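Local atomic coordinates of PDZ domain protein (Parabacteroides distasonis, PDB entry 4L8N), a protein that is of unknown function but carries PDZ domains at its N- and C-terminal ends around a DUF4136 domain, and binds magnesium. Residues V140-F145 with V258-E263; T147-T152 with A182-L187; S358-R363 with D406-F411. All coordinates share one frame; numbering follows the deposited sequence.

Contact 1: residues V140-F145 with V258-E263; sequences VDFGNF and VLWECE
Leu259 reaches out from strand 258-268 into a cup made by Val140, Phe142 and Phe145. The tight spot is its CD1 methyl, which sits almost above the centre of the Phe145 ring: a CH-pi contact with CD1 3.8 Å from the Phe145 centroid and 10° off the ring normal. The two side chains come from opposite directions, and the other face of the same ring rests on Asn144 CB near its rim. The second branch, Leu259 CD2, meets Phe145 CZ at 4.0 Å and lies 4.1 Å from Val140 CG1, where the valine and leucine side chains cross at roughly a right angle. Phe142 slides past Leu259 instead of facing it, its CE1 3.9 Å from Leu259 CB and its CZ 3.6 Å from Leu259 O. With CG anti to the carbonyl carbon (chi1 -71°), Phe142 carries its ring toward the strand, where CE2 lies a looser 4.3 Å from Trp260 CD1. Were Phe145 an alanine, Leu259 CD1 would probably lose the ring face it rests on, and the leucine would be freer to turn. The back of the loop is more open: Asp141, Gly143 and Asn144 are partly exposed, and Asp141 OD1 closes an Asx turn by accepting from Gly143 N at 3.0 Å. Around this apolar core, Leu259 and Phe145 also lean on Leu186 of strand 186-196 and Asp250 of strand 240-250, while Trp260 bonds through NE1 to Thr292, meets Tyr289 edge-to-face and packs on Val135 of strand 123-135.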
loop_
_atom_site.group_PDB
_atom_site.type_symbol
_atom_site.label_atom_id
_atom_site.label_comp_id
_atom_site.label_asym_id
_atom_site.label_seq_id
_atom_site.Cartn_x
_atom_site.Cartn_y
_atom_site.Cartn_z
ATOM N N VAL A 140 -2.648 -14.289 -21.267
ATOM C CA VAL A 140 -2.028 -15.592 -21.395
ATOM C C VAL A 140 -2.485 -16.529 -20.278
ATOM O O VAL A 140 -2.485 -16.151 -19.108
ATOM C CB VAL A 140 -0.488 -15.491 -21.484
ATOM C CG1 VAL A 140 0.157 -15.055 -20.172
ATOM C CG2 VAL A 140 0.119 -16.793 -21.990
ATOM N N ASP A 141 -2.851 -17.768 -20.644
ATOM C CA ASP A 141 -3.218 -18.789 -19.679
ATOM C C ASP A 141 -1.957 -19.279 -18.926
ATOM O O ASP A 141 -0.985 -19.716 -19.550
ATOM C CB ASP A 141 -3.957 -19.959 -20.341
ATOM C CG ASP A 141 -4.808 -20.694 -19.322
ATOM O OD1 ASP A 141 -4.263 -21.568 -18.608
ATOM O OD2 ASP A 141 -5.977 -20.304 -19.139
ATOM N N PHE A 142 -1.981 -19.184 -17.582
ATOM C CA PHE A 142 -0.888 -19.605 -16.695
ATOM C C PHE A 142 -0.621 -21.116 -16.794
ATOM O O PHE A 142 0.471 -21.558 -16.452
ATOM C CB PHE A 142 -1.149 -19.186 -15.225
ATOM C CG PHE A 142 -1.035 -17.702 -14.941
ATOM C CD1 PHE A 142 -0.321 -16.857 -15.797
ATOM C CD2 PHE A 142 -1.590 -17.155 -13.791
ATOM C CE1 PHE A 142 -0.208 -15.491 -15.526
ATOM C CE2 PHE A 142 -1.457 -15.787 -13.517
ATOM C CZ PHE A 142 -0.767 -14.969 -14.391
ATOM N N GLY A 143 -1.585 -21.874 -17.305
ATOM C CA GLY A 143 -1.441 -23.307 -17.545
ATOM C C GLY A 143 -0.424 -23.655 -18.629
ATOM O O GLY A 143 -0.045 -24.817 -18.757
ATOM N N ASN A 144 0.052 -22.650 -19.413
ATOM C CA ASN A 144 1.058 -22.859 -20.459
ATOM C C ASN A 144 2.458 -23.056 -19.867
ATOM O O ASN A 144 3.361 -23.477 -20.583
ATOM C CB ASN A 144 1.098 -21.678 -21.441
ATOM C CG ASN A 144 -0.166 -21.388 -22.229
ATOM O OD1 ASN A 144 -0.381 -20.257 -22.670
ATOM N ND2 ASN A 144 -1.013 -22.380 -22.465
ATOM N N PHE A 145 2.642 -22.730 -18.579
ATOM C CA PHE A 145 3.926 -22.783 -17.893
ATOM C C PHE A 145 3.907 -23.922 -16.884
ATOM O O PHE A 145 3.167 -23.873 -15.908
ATOM C CB PHE A 145 4.196 -21.409 -17.244
ATOM C CG PHE A 145 4.002 -20.268 -18.224
ATOM C CD1 PHE A 145 5.012 -19.914 -19.114
ATOM C CD2 PHE A 145 2.791 -19.587 -18.294
ATOM C CE1 PHE A 145 4.822 -18.882 -20.041
ATOM C CE2 PHE A 145 2.591 -18.573 -19.246
ATOM C CZ PHE A 145 3.610 -18.226 -20.108
ATOM N N VAL A 258 7.105 -10.323 -16.645
ATOM C CA VAL A 258 6.674 -10.749 -15.319
ATOM C C VAL A 258 5.209 -11.139 -15.447
ATOM O O VAL A 258 4.372 -10.309 -15.835
ATOM C CB VAL A 258 6.924 -9.688 -14.220
ATOM C CG1 VAL A 258 6.344 -10.151 -12.885
ATOM C CG2 VAL A 258 8.413 -9.392 -14.087
ATOM N N LEU A 259 4.919 -12.427 -15.196
ATOM C CA LEU A 259 3.567 -12.983 -15.303
ATOM C C LEU A 259 2.744 -12.655 -14.075
ATOM O O LEU A 259 1.582 -12.261 -14.183
ATOM C CB LEU A 259 3.602 -14.511 -15.491
ATOM C CG LEU A 259 4.354 -15.071 -16.695
ATOM C CD1 LEU A 259 4.458 -16.549 -16.581
ATOM C CD2 LEU A 259 3.629 -14.773 -18.000
ATOM N N TRP A 260 3.355 -12.822 -12.915
ATOM C CA TRP A 260 2.721 -12.679 -11.619
ATOM C C TRP A 260 3.768 -12.251 -10.600
ATOM O O TRP A 260 4.909 -12.771 -10.601
ATOM C CB TRP A 260 2.118 -14.057 -11.239
ATOM C CG TRP A 260 1.315 -14.120 -9.967
ATOM C CD1 TRP A 260 -0.043 -14.066 -9.862
ATOM C CD2 TRP A 260 1.805 -14.461 -8.664
ATOM N NE1 TRP A 260 -0.428 -14.288 -8.566
ATOM C CE2 TRP A 260 0.687 -14.518 -7.801
ATOM C CE3 TRP A 260 3.084 -14.702 -8.132
ATOM C CZ2 TRP A 260 0.805 -14.839 -6.450
ATOM C CZ3 TRP A 260 3.202 -14.955 -6.778
ATOM C CH2 TRP A 260 2.067 -15.074 -5.964
ATOM N N GLU A 261 3.377 -11.291 -9.743
ATOM C CA GLU A 261 4.217 -10.735 -8.694
ATOM C C GLU A 261 3.357 -10.464 -7.485
ATOM O O GLU A 261 2.255 -9.931 -7.615
ATOM C CB GLU A 261 4.933 -9.448 -9.187
ATOM C CG GLU A 261 6.042 -8.932 -8.266
ATOM C CD GLU A 261 6.860 -7.745 -8.754
ATOM O OE1 GLU A 261 7.469 -7.847 -9.840
ATOM O OE2 GLU A 261 6.951 -6.735 -8.020
ATOM N N CYS A 262 3.833 -10.898 -6.318
ATOM C CA CYS A 262 3.172 -10.686 -5.041
ATOM C C CYS A 262 4.168 -10.087 -4.078
ATOM O O CYS A 262 5.265 -10.633 -3.880
ATOM C CB CYS A 262 2.547 -11.961 -4.487
ATOM S SG CYS A 262 1.437 -11.677 -3.078
ATOM N N GLU A 263 3.815 -8.899 -3.558
ATOM C CA GLU A 263 4.645 -8.112 -2.656
ATOM C C GLU A 263 3.908 -7.845 -1.360
ATOM O O GLU A 263 2.797 -7.332 -1.358
ATOM C CB GLU A 263 5.052 -6.783 -3.327
ATOM C CG GLU A 263 6.245 -6.085 -2.703
ATOM C CD GLU A 263 6.533 -4.708 -3.262
ATOM O OE1 GLU A 263 6.938 -4.604 -4.442
ATOM O OE2 GLU A 263 6.389 -3.728 -2.500
#

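Contact 2: residues T147-T152 with A182-L187; sequences TFAFST and AKPDLL
Thr147 holds OG1 between its backbone N and carbonyl carbon (chi1 71°), which turns the hydroxyl to the incoming chain: Asp185 N donates to Thr147 OG1 at 2.9 Å. Asp185 sets its CG beside its own N (chi1 -71°), and the carboxylate answers, OD2 accepting from Thr147 N at 3.2 Å from above the carboxylate plane; OD2 also takes the N-H of Lys146. A water bonded to Thr147 OG1 and donating to Lys183 O spans the same end. Beyond this polar start the strands pair in parallel, with Leu186 N on Thr147 O at 2.9 Å and Ala149 N on Leu186 O at 3.2 Å. Strand 147-150 thus lies between two parallel neighbours, 178-179 and 186-196, and helix 158-175 makes the beta-alpha-beta crossover from it to 178-179. Phe148 and Leu186 share one sheet face, and the Phe148 ring continues onto Glu169 and Leu172 of that helix. On the other face Pro184 CG lies against Ala149 CB at 3.6 Å. Farther along, Leu187 CD2 meets Ser151 CB at 3.7 Å, while Ser151 OG turns to Gln189 NE2.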
loop_
_atom_site.group_PDB
_atom_site.type_symbol
_atom_site.label_atom_id
_atom_site.label_comp_id
_atom_site.label_asym_id
_atom_site.label_seq_id
_atom_site.Cartn_x
_atom_site.Cartn_y
_atom_site.Cartn_z
ATOM N N THR A 147 7.038 -25.717 -15.749
ATOM C CA THR A 147 8.304 -25.916 -15.041
ATOM C C THR A 147 8.918 -24.605 -14.552
ATOM O O THR A 147 8.722 -23.529 -15.147
ATOM C CB THR A 147 9.349 -26.704 -15.911
ATOM O OG1 THR A 147 9.839 -25.898 -16.984
ATOM C CG2 THR A 147 8.806 -28.018 -16.458
ATOM N N PHE A 148 9.706 -24.717 -13.470
ATOM C CA PHE A 148 10.346 -23.565 -12.879
ATOM C C PHE A 148 11.746 -23.881 -12.376
ATOM O O PHE A 148 12.151 -25.032 -12.271
ATOM C CB PHE A 148 9.478 -23.012 -11.732
ATOM C CG PHE A 148 9.380 -23.903 -10.514
ATOM C CD1 PHE A 148 8.537 -25.013 -10.508
ATOM C CD2 PHE A 148 10.094 -23.608 -9.359
ATOM C CE1 PHE A 148 8.469 -25.850 -9.402
ATOM C CE2 PHE A 148 10.017 -24.438 -8.249
ATOM C CZ PHE A 148 9.194 -25.544 -8.270
ATOM N N ALA A 149 12.482 -22.822 -12.082
ATOM C CA ALA A 149 13.809 -22.826 -11.492
ATOM C C ALA A 149 13.978 -21.502 -10.773
ATOM O O ALA A 149 13.252 -20.550 -11.069
ATOM C CB ALA A 149 14.883 -23.033 -12.549
ATOM N N PHE A 150 14.877 -21.451 -9.801
ATOM C CA PHE A 150 15.105 -20.218 -9.065
ATOM C C PHE A 150 16.213 -19.432 -9.699
ATOM O O PHE A 150 17.113 -20.018 -10.297
ATOM C CB PHE A 150 15.412 -20.515 -7.594
ATOM C CG PHE A 150 14.204 -21.129 -6.931
ATOM C CD1 PHE A 150 13.162 -20.327 -6.468
ATOM C CD2 PHE A 150 14.063 -22.508 -6.849
ATOM C CE1 PHE A 150 12.023 -20.896 -5.895
ATOM C CE2 PHE A 150 12.908 -23.077 -6.306
ATOM C CZ PHE A 150 11.901 -22.266 -5.817
ATOM N N SER A 151 16.140 -18.097 -9.604
ATOM C CA SER A 151 17.196 -17.251 -10.137
ATOM C C SER A 151 18.417 -17.331 -9.185
ATOM O O SER A 151 18.269 -17.735 -8.019
ATOM C CB SER A 151 16.705 -15.821 -10.371
ATOM O OG SER A 151 16.406 -15.071 -9.207
ATOM N N THR A 152 19.628 -17.057 -9.728
ATOM C CA THR A 152 20.940 -17.082 -9.048
ATOM C C THR A 152 20.866 -16.509 -7.618
ATOM O O THR A 152 20.328 -15.414 -7.391
ATOM C CB THR A 152 21.977 -16.302 -9.883
ATOM O OG1 THR A 152 21.775 -16.568 -11.279
ATOM C CG2 THR A 152 23.417 -16.607 -9.472
ATOM N N ALA A 182 17.629 -26.820 -16.138
ATOM C CA ALA A 182 18.142 -26.728 -17.496
ATOM C C ALA A 182 17.334 -25.753 -18.362
ATOM O O ALA A 182 17.876 -24.727 -18.769
ATOM C CB ALA A 182 18.168 -28.106 -18.132
ATOM N N LYS A 183 16.050 -26.041 -18.623
ATOM C CA LYS A 183 15.250 -25.174 -19.492
ATOM C C LYS A 183 13.882 -24.864 -18.842
ATOM O O LYS A 183 12.844 -25.340 -19.325
ATOM C CB LYS A 183 15.095 -25.838 -20.882
ATOM C CG LYS A 183 15.334 -24.893 -22.034
ATOM C CD LYS A 183 15.194 -25.610 -23.372
ATOM C CE LYS A 183 15.195 -24.661 -24.551
ATOM N NZ LYS A 183 16.429 -23.827 -24.618
ATOM N N PRO A 184 13.858 -24.083 -17.732
ATOM C CA PRO A 184 12.566 -23.792 -17.081
ATOM C C PRO A 184 11.647 -22.878 -17.907
ATOM O O PRO A 184 12.120 -21.984 -18.629
ATOM C CB PRO A 184 12.973 -23.091 -15.788
ATOM C CG PRO A 184 14.302 -22.509 -16.073
ATOM C CD PRO A 184 14.979 -23.428 -17.023
ATOM N N ASP A 185 10.318 -23.121 -17.788
ATOM C CA ASP A 185 9.276 -22.303 -18.416
ATOM C C ASP A 185 9.206 -20.969 -17.691
ATOM O O ASP A 185 8.936 -19.939 -18.301
ATOM C CB ASP A 185 7.907 -23.011 -18.353
ATOM C CG ASP A 185 7.722 -24.227 -19.246
ATOM O OD1 ASP A 185 8.380 -24.292 -20.329
ATOM O OD2 ASP A 185 6.858 -25.064 -18.926
ATOM N N LEU A 186 9.488 -21.010 -16.374
ATOM C CA LEU A 186 9.468 -19.875 -15.447
ATOM C C LEU A 186 10.706 -19.756 -14.602
ATOM O O LEU A 186 11.224 -20.751 -14.108
ATOM C CB LEU A 186 8.285 -20.021 -14.455
ATOM C CG LEU A 186 6.917 -20.261 -15.033
ATOM C CD1 LEU A 186 5.978 -20.777 -13.973
ATOM C CD2 LEU A 186 6.402 -19.008 -15.698
ATOM N N LEU A 187 11.082 -18.522 -14.310
ATOM C CA LEU A 187 12.140 -18.221 -13.368
ATOM C C LEU A 187 11.515 -17.552 -12.127
ATOM O O LEU A 187 10.723 -16.611 -12.279
ATOM C CB LEU A 187 13.175 -17.320 -14.034
ATOM C CG LEU A 187 14.482 -17.102 -13.261
ATOM C CD1 LEU A 187 15.412 -18.319 -13.403
ATOM C CD2 LEU A 187 15.181 -15.821 -13.753
HETATM O O HOH W 1 10.872 -27.525 -19.091
#

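Contact 3: residues S358-R363 with D406-F411; sequences SSAYKR and DYLPAF
Arg363 and Asp406 cross at about a right angle, and their charged ends meet in a salt bridge, Arg363 NH1 to Asp406 OD1 at 3.0 Å. The guanidinium and carboxylate planes are turned 32° apart, with Asp406 CG lying at the guanidinium edge. The arginine chain bends at its third torsion (chi3 -105°), folding the guanidinium back along its own helix until one face lies over Ala360 CA. Asp406 reaches it because CG is set anti to the backbone N (chi1 175°). Asp406 O is also near the same nitrogen, 2.9 Å from Arg363 NH1. One helical turn earlier, Ala360, with its small side chain, sits where the loop comes close: its CB meets Tyr407 O at 3.4 Å and Leu408 CG at 3.7 Å. Helix 354-367, following strands 341-345 and 348-349, occupies a place in the C-terminal PDZ domain consistent with that of helix 67-71 in the N-terminal one; the chain here makes a long excursion before strand 429-435, and segment 406-411 belongs to that excursion. Tyr407 lays its ring obliquely along the helix, its CD1 3.9 Å from Arg363 CB, while Tyr407 CB lies 3.4 Å from Ala360 O, and Tyr407 CA makes a C-H...O contact with the same carbonyl oxygen. The phenol end runs on to Asn367, whose ND2 is hydrogen-bonded to Tyr407 OH. The salt bridge lies at the surface, with Asp406 exposed, whereas Ala360 is buried beneath the loop. Leu408 also packs on Glu356 and Phe357, and farther along the loop Phe411 meets Phe357 edge-to-face. The Tyr361 side chain starts out away from the loop, and its OH is hydrogen-bonded to Met116 N.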
loop_
_atom_site.group_PDB
_atom_site.type_symbol
_atom_site.label_atom_id
_atom_site.label_comp_id
_atom_site.label_asym_id
_atom_site.label_seq_id
_atom_site.Cartn_x
_atom_site.Cartn_y
_atom_site.Cartn_z
ATOM N N SER A 358 -31.831 -25.968 23.278
ATOM C CA SER A 358 -31.322 -24.636 22.990
ATOM C C SER A 358 -31.225 -23.785 24.266
ATOM O O SER A 358 -30.159 -23.222 24.523
ATOM C CB SER A 358 -32.194 -23.943 21.951
ATOM O OG SER A 358 -31.532 -22.803 21.427
ATOM N N SER A 359 -32.302 -23.730 25.077
ATOM C CA SER A 359 -32.357 -22.971 26.335
ATOM C C SER A 359 -31.357 -23.503 27.375
ATOM O O SER A 359 -30.626 -22.710 27.975
ATOM C CB SER A 359 -33.768 -23.005 26.920
ATOM O OG SER A 359 -34.693 -22.473 25.987
ATOM N N ALA A 360 -31.332 -24.842 27.571
ATOM C CA ALA A 360 -30.445 -25.547 28.498
ATOM C C ALA A 360 -28.957 -25.261 28.192
ATOM O O ALA A 360 -28.168 -25.085 29.124
ATOM C CB ALA A 360 -30.725 -27.038 28.440
ATOM N N TYR A 361 -28.605 -25.152 26.894
ATOM C CA TYR A 361 -27.259 -24.854 26.403
ATOM C C TYR A 361 -26.881 -23.396 26.702
ATOM O O TYR A 361 -25.767 -23.137 27.166
ATOM C CB TYR A 361 -27.170 -25.147 24.887
ATOM C CG TYR A 361 -25.834 -24.828 24.253
ATOM C CD1 TYR A 361 -24.683 -25.527 24.610
ATOM C CD2 TYR A 361 -25.726 -23.859 23.262
ATOM C CE1 TYR A 361 -23.457 -25.265 23.998
ATOM C CE2 TYR A 361 -24.507 -23.585 22.647
ATOM C CZ TYR A 361 -23.374 -24.290 23.020
ATOM O OH TYR A 361 -22.164 -24.010 22.438
ATOM N N LYS A 362 -27.812 -22.452 26.432
ATOM C CA LYS A 362 -27.649 -21.012 26.689
ATOM C C LYS A 362 -27.420 -20.768 28.186
ATOM O O LYS A 362 -26.658 -19.875 28.547
ATOM C CB LYS A 362 -28.875 -20.210 26.196
ATOM C CG LYS A 362 -29.021 -20.132 24.680
ATOM C CD LYS A 362 -30.153 -19.197 24.281
ATOM C CE LYS A 362 -30.791 -19.593 22.968
ATOM N NZ LYS A 362 -31.881 -20.591 23.160
ATOM N N ARG A 363 -28.052 -21.584 29.043
ATOM C CA ARG A 363 -27.900 -21.525 30.494
ATOM C C ARG A 363 -26.488 -21.936 30.906
ATOM O O ARG A 363 -25.919 -21.293 31.790
ATOM C CB ARG A 363 -28.937 -22.403 31.188
ATOM C CG ARG A 363 -30.278 -21.713 31.366
ATOM C CD ARG A 363 -31.268 -22.647 32.011
ATOM N NE ARG A 363 -32.231 -23.152 31.031
ATOM C CZ ARG A 363 -32.657 -24.414 30.975
ATOM N NH1 ARG A 363 -32.191 -25.321 31.831
ATOM N NH2 ARG A 363 -33.534 -24.784 30.048
ATOM N N ASP A 406 -29.314 -30.285 34.171
ATOM C CA ASP A 406 -30.023 -29.019 33.968
ATOM C C ASP A 406 -29.667 -28.399 32.597
ATOM O O ASP A 406 -30.502 -27.706 32.003
ATOM C CB ASP A 406 -29.707 -28.026 35.117
ATOM C CG ASP A 406 -30.281 -26.611 34.976
ATOM O OD1 ASP A 406 -31.439 -26.476 34.505
ATOM O OD2 ASP A 406 -29.589 -25.646 35.374
ATOM N N TYR A 407 -28.446 -28.660 32.084
ATOM C CA TYR A 407 -28.033 -28.088 30.800
ATOM C C TYR A 407 -28.251 -29.064 29.620
ATOM O O TYR A 407 -27.835 -28.746 28.505
ATOM C CB TYR A 407 -26.574 -27.594 30.848
ATOM C CG TYR A 407 -26.230 -26.724 32.042
ATOM C CD1 TYR A 407 -26.992 -25.603 32.360
ATOM C CD2 TYR A 407 -25.112 -26.993 32.822
ATOM C CE1 TYR A 407 -26.672 -24.798 33.454
ATOM C CE2 TYR A 407 -24.779 -26.196 33.915
ATOM C CZ TYR A 407 -25.556 -25.093 34.227
ATOM O OH TYR A 407 -25.207 -24.311 35.312
ATOM N N LEU A 408 -28.985 -30.190 29.839
ATOM C CA LEU A 408 -29.291 -31.219 28.821
ATOM C C LEU A 408 -28.037 -31.469 27.935
ATOM O O LEU A 408 -27.950 -31.001 26.789
ATOM C CB LEU A 408 -30.544 -30.857 27.984
ATOM C CG LEU A 408 -31.843 -30.523 28.769
ATOM C CD1 LEU A 408 -32.945 -30.135 27.834
ATOM C CD2 LEU A 408 -32.290 -31.667 29.680
ATOM N N PRO A 409 -27.024 -32.161 28.518
ATOM C CA PRO A 409 -25.744 -32.335 27.820
ATOM C C PRO A 409 -25.641 -33.591 26.937
ATOM O O PRO A 409 -24.531 -34.083 26.722
ATOM C CB PRO A 409 -24.750 -32.433 28.990
ATOM C CG PRO A 409 -25.579 -32.337 30.281
ATOM C CD PRO A 409 -26.940 -32.723 29.879
ATOM N N ALA A 410 -26.768 -34.102 26.416
ATOM C CA ALA A 410 -26.791 -35.299 25.582
ATOM C C ALA A 410 -25.844 -35.209 24.380
ATOM O O ALA A 410 -25.119 -36.174 24.106
ATOM C CB ALA A 410 -28.202 -35.562 25.102
ATOM N N PHE A 411 -25.796 -34.035 23.708
ATOM C CA PHE A 411 -24.956 -33.853 22.538
ATOM C C PHE A 411 -23.504 -33.531 22.893
ATOM O O PHE A 411 -22.662 -33.515 21.994
ATOM C CB PHE A 411 -25.546 -32.791 21.611
ATOM C CG PHE A 411 -26.853 -33.189 20.954
ATOM C CD1 PHE A 411 -26.880 -34.132 19.927
ATOM C CD2 PHE A 411 -28.051 -32.592 21.334
ATOM C CE1 PHE A 411 -28.085 -34.492 19.318
ATOM C CE2 PHE A 411 -29.257 -32.939 20.703
ATOM C CZ PHE A 411 -29.262 -33.885 19.701
#

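From the N terminus, the chain passes through the six-stranded antiparallel sheet and strand 123-135 before reaching 140-145, which opens contact 1. Strand 147-150 and helix 158-175 follow, and contact 2 closes a short loop at 182-187, joining strand 147-150 to the start of 186-196. That loop is nested inside the longer one that contact 1 completes when strand 258-268 arrives and the 140-145 loop is set against it. The two contacts touch through Leu186, and both reach the same mixed sheet within the DUF4136 range. Contact 3 comes in series afterwards, tying helix 354-367 to the loop before strand 429-435; its centre lies about 53 Å from that of contact 1, across the chain's centre.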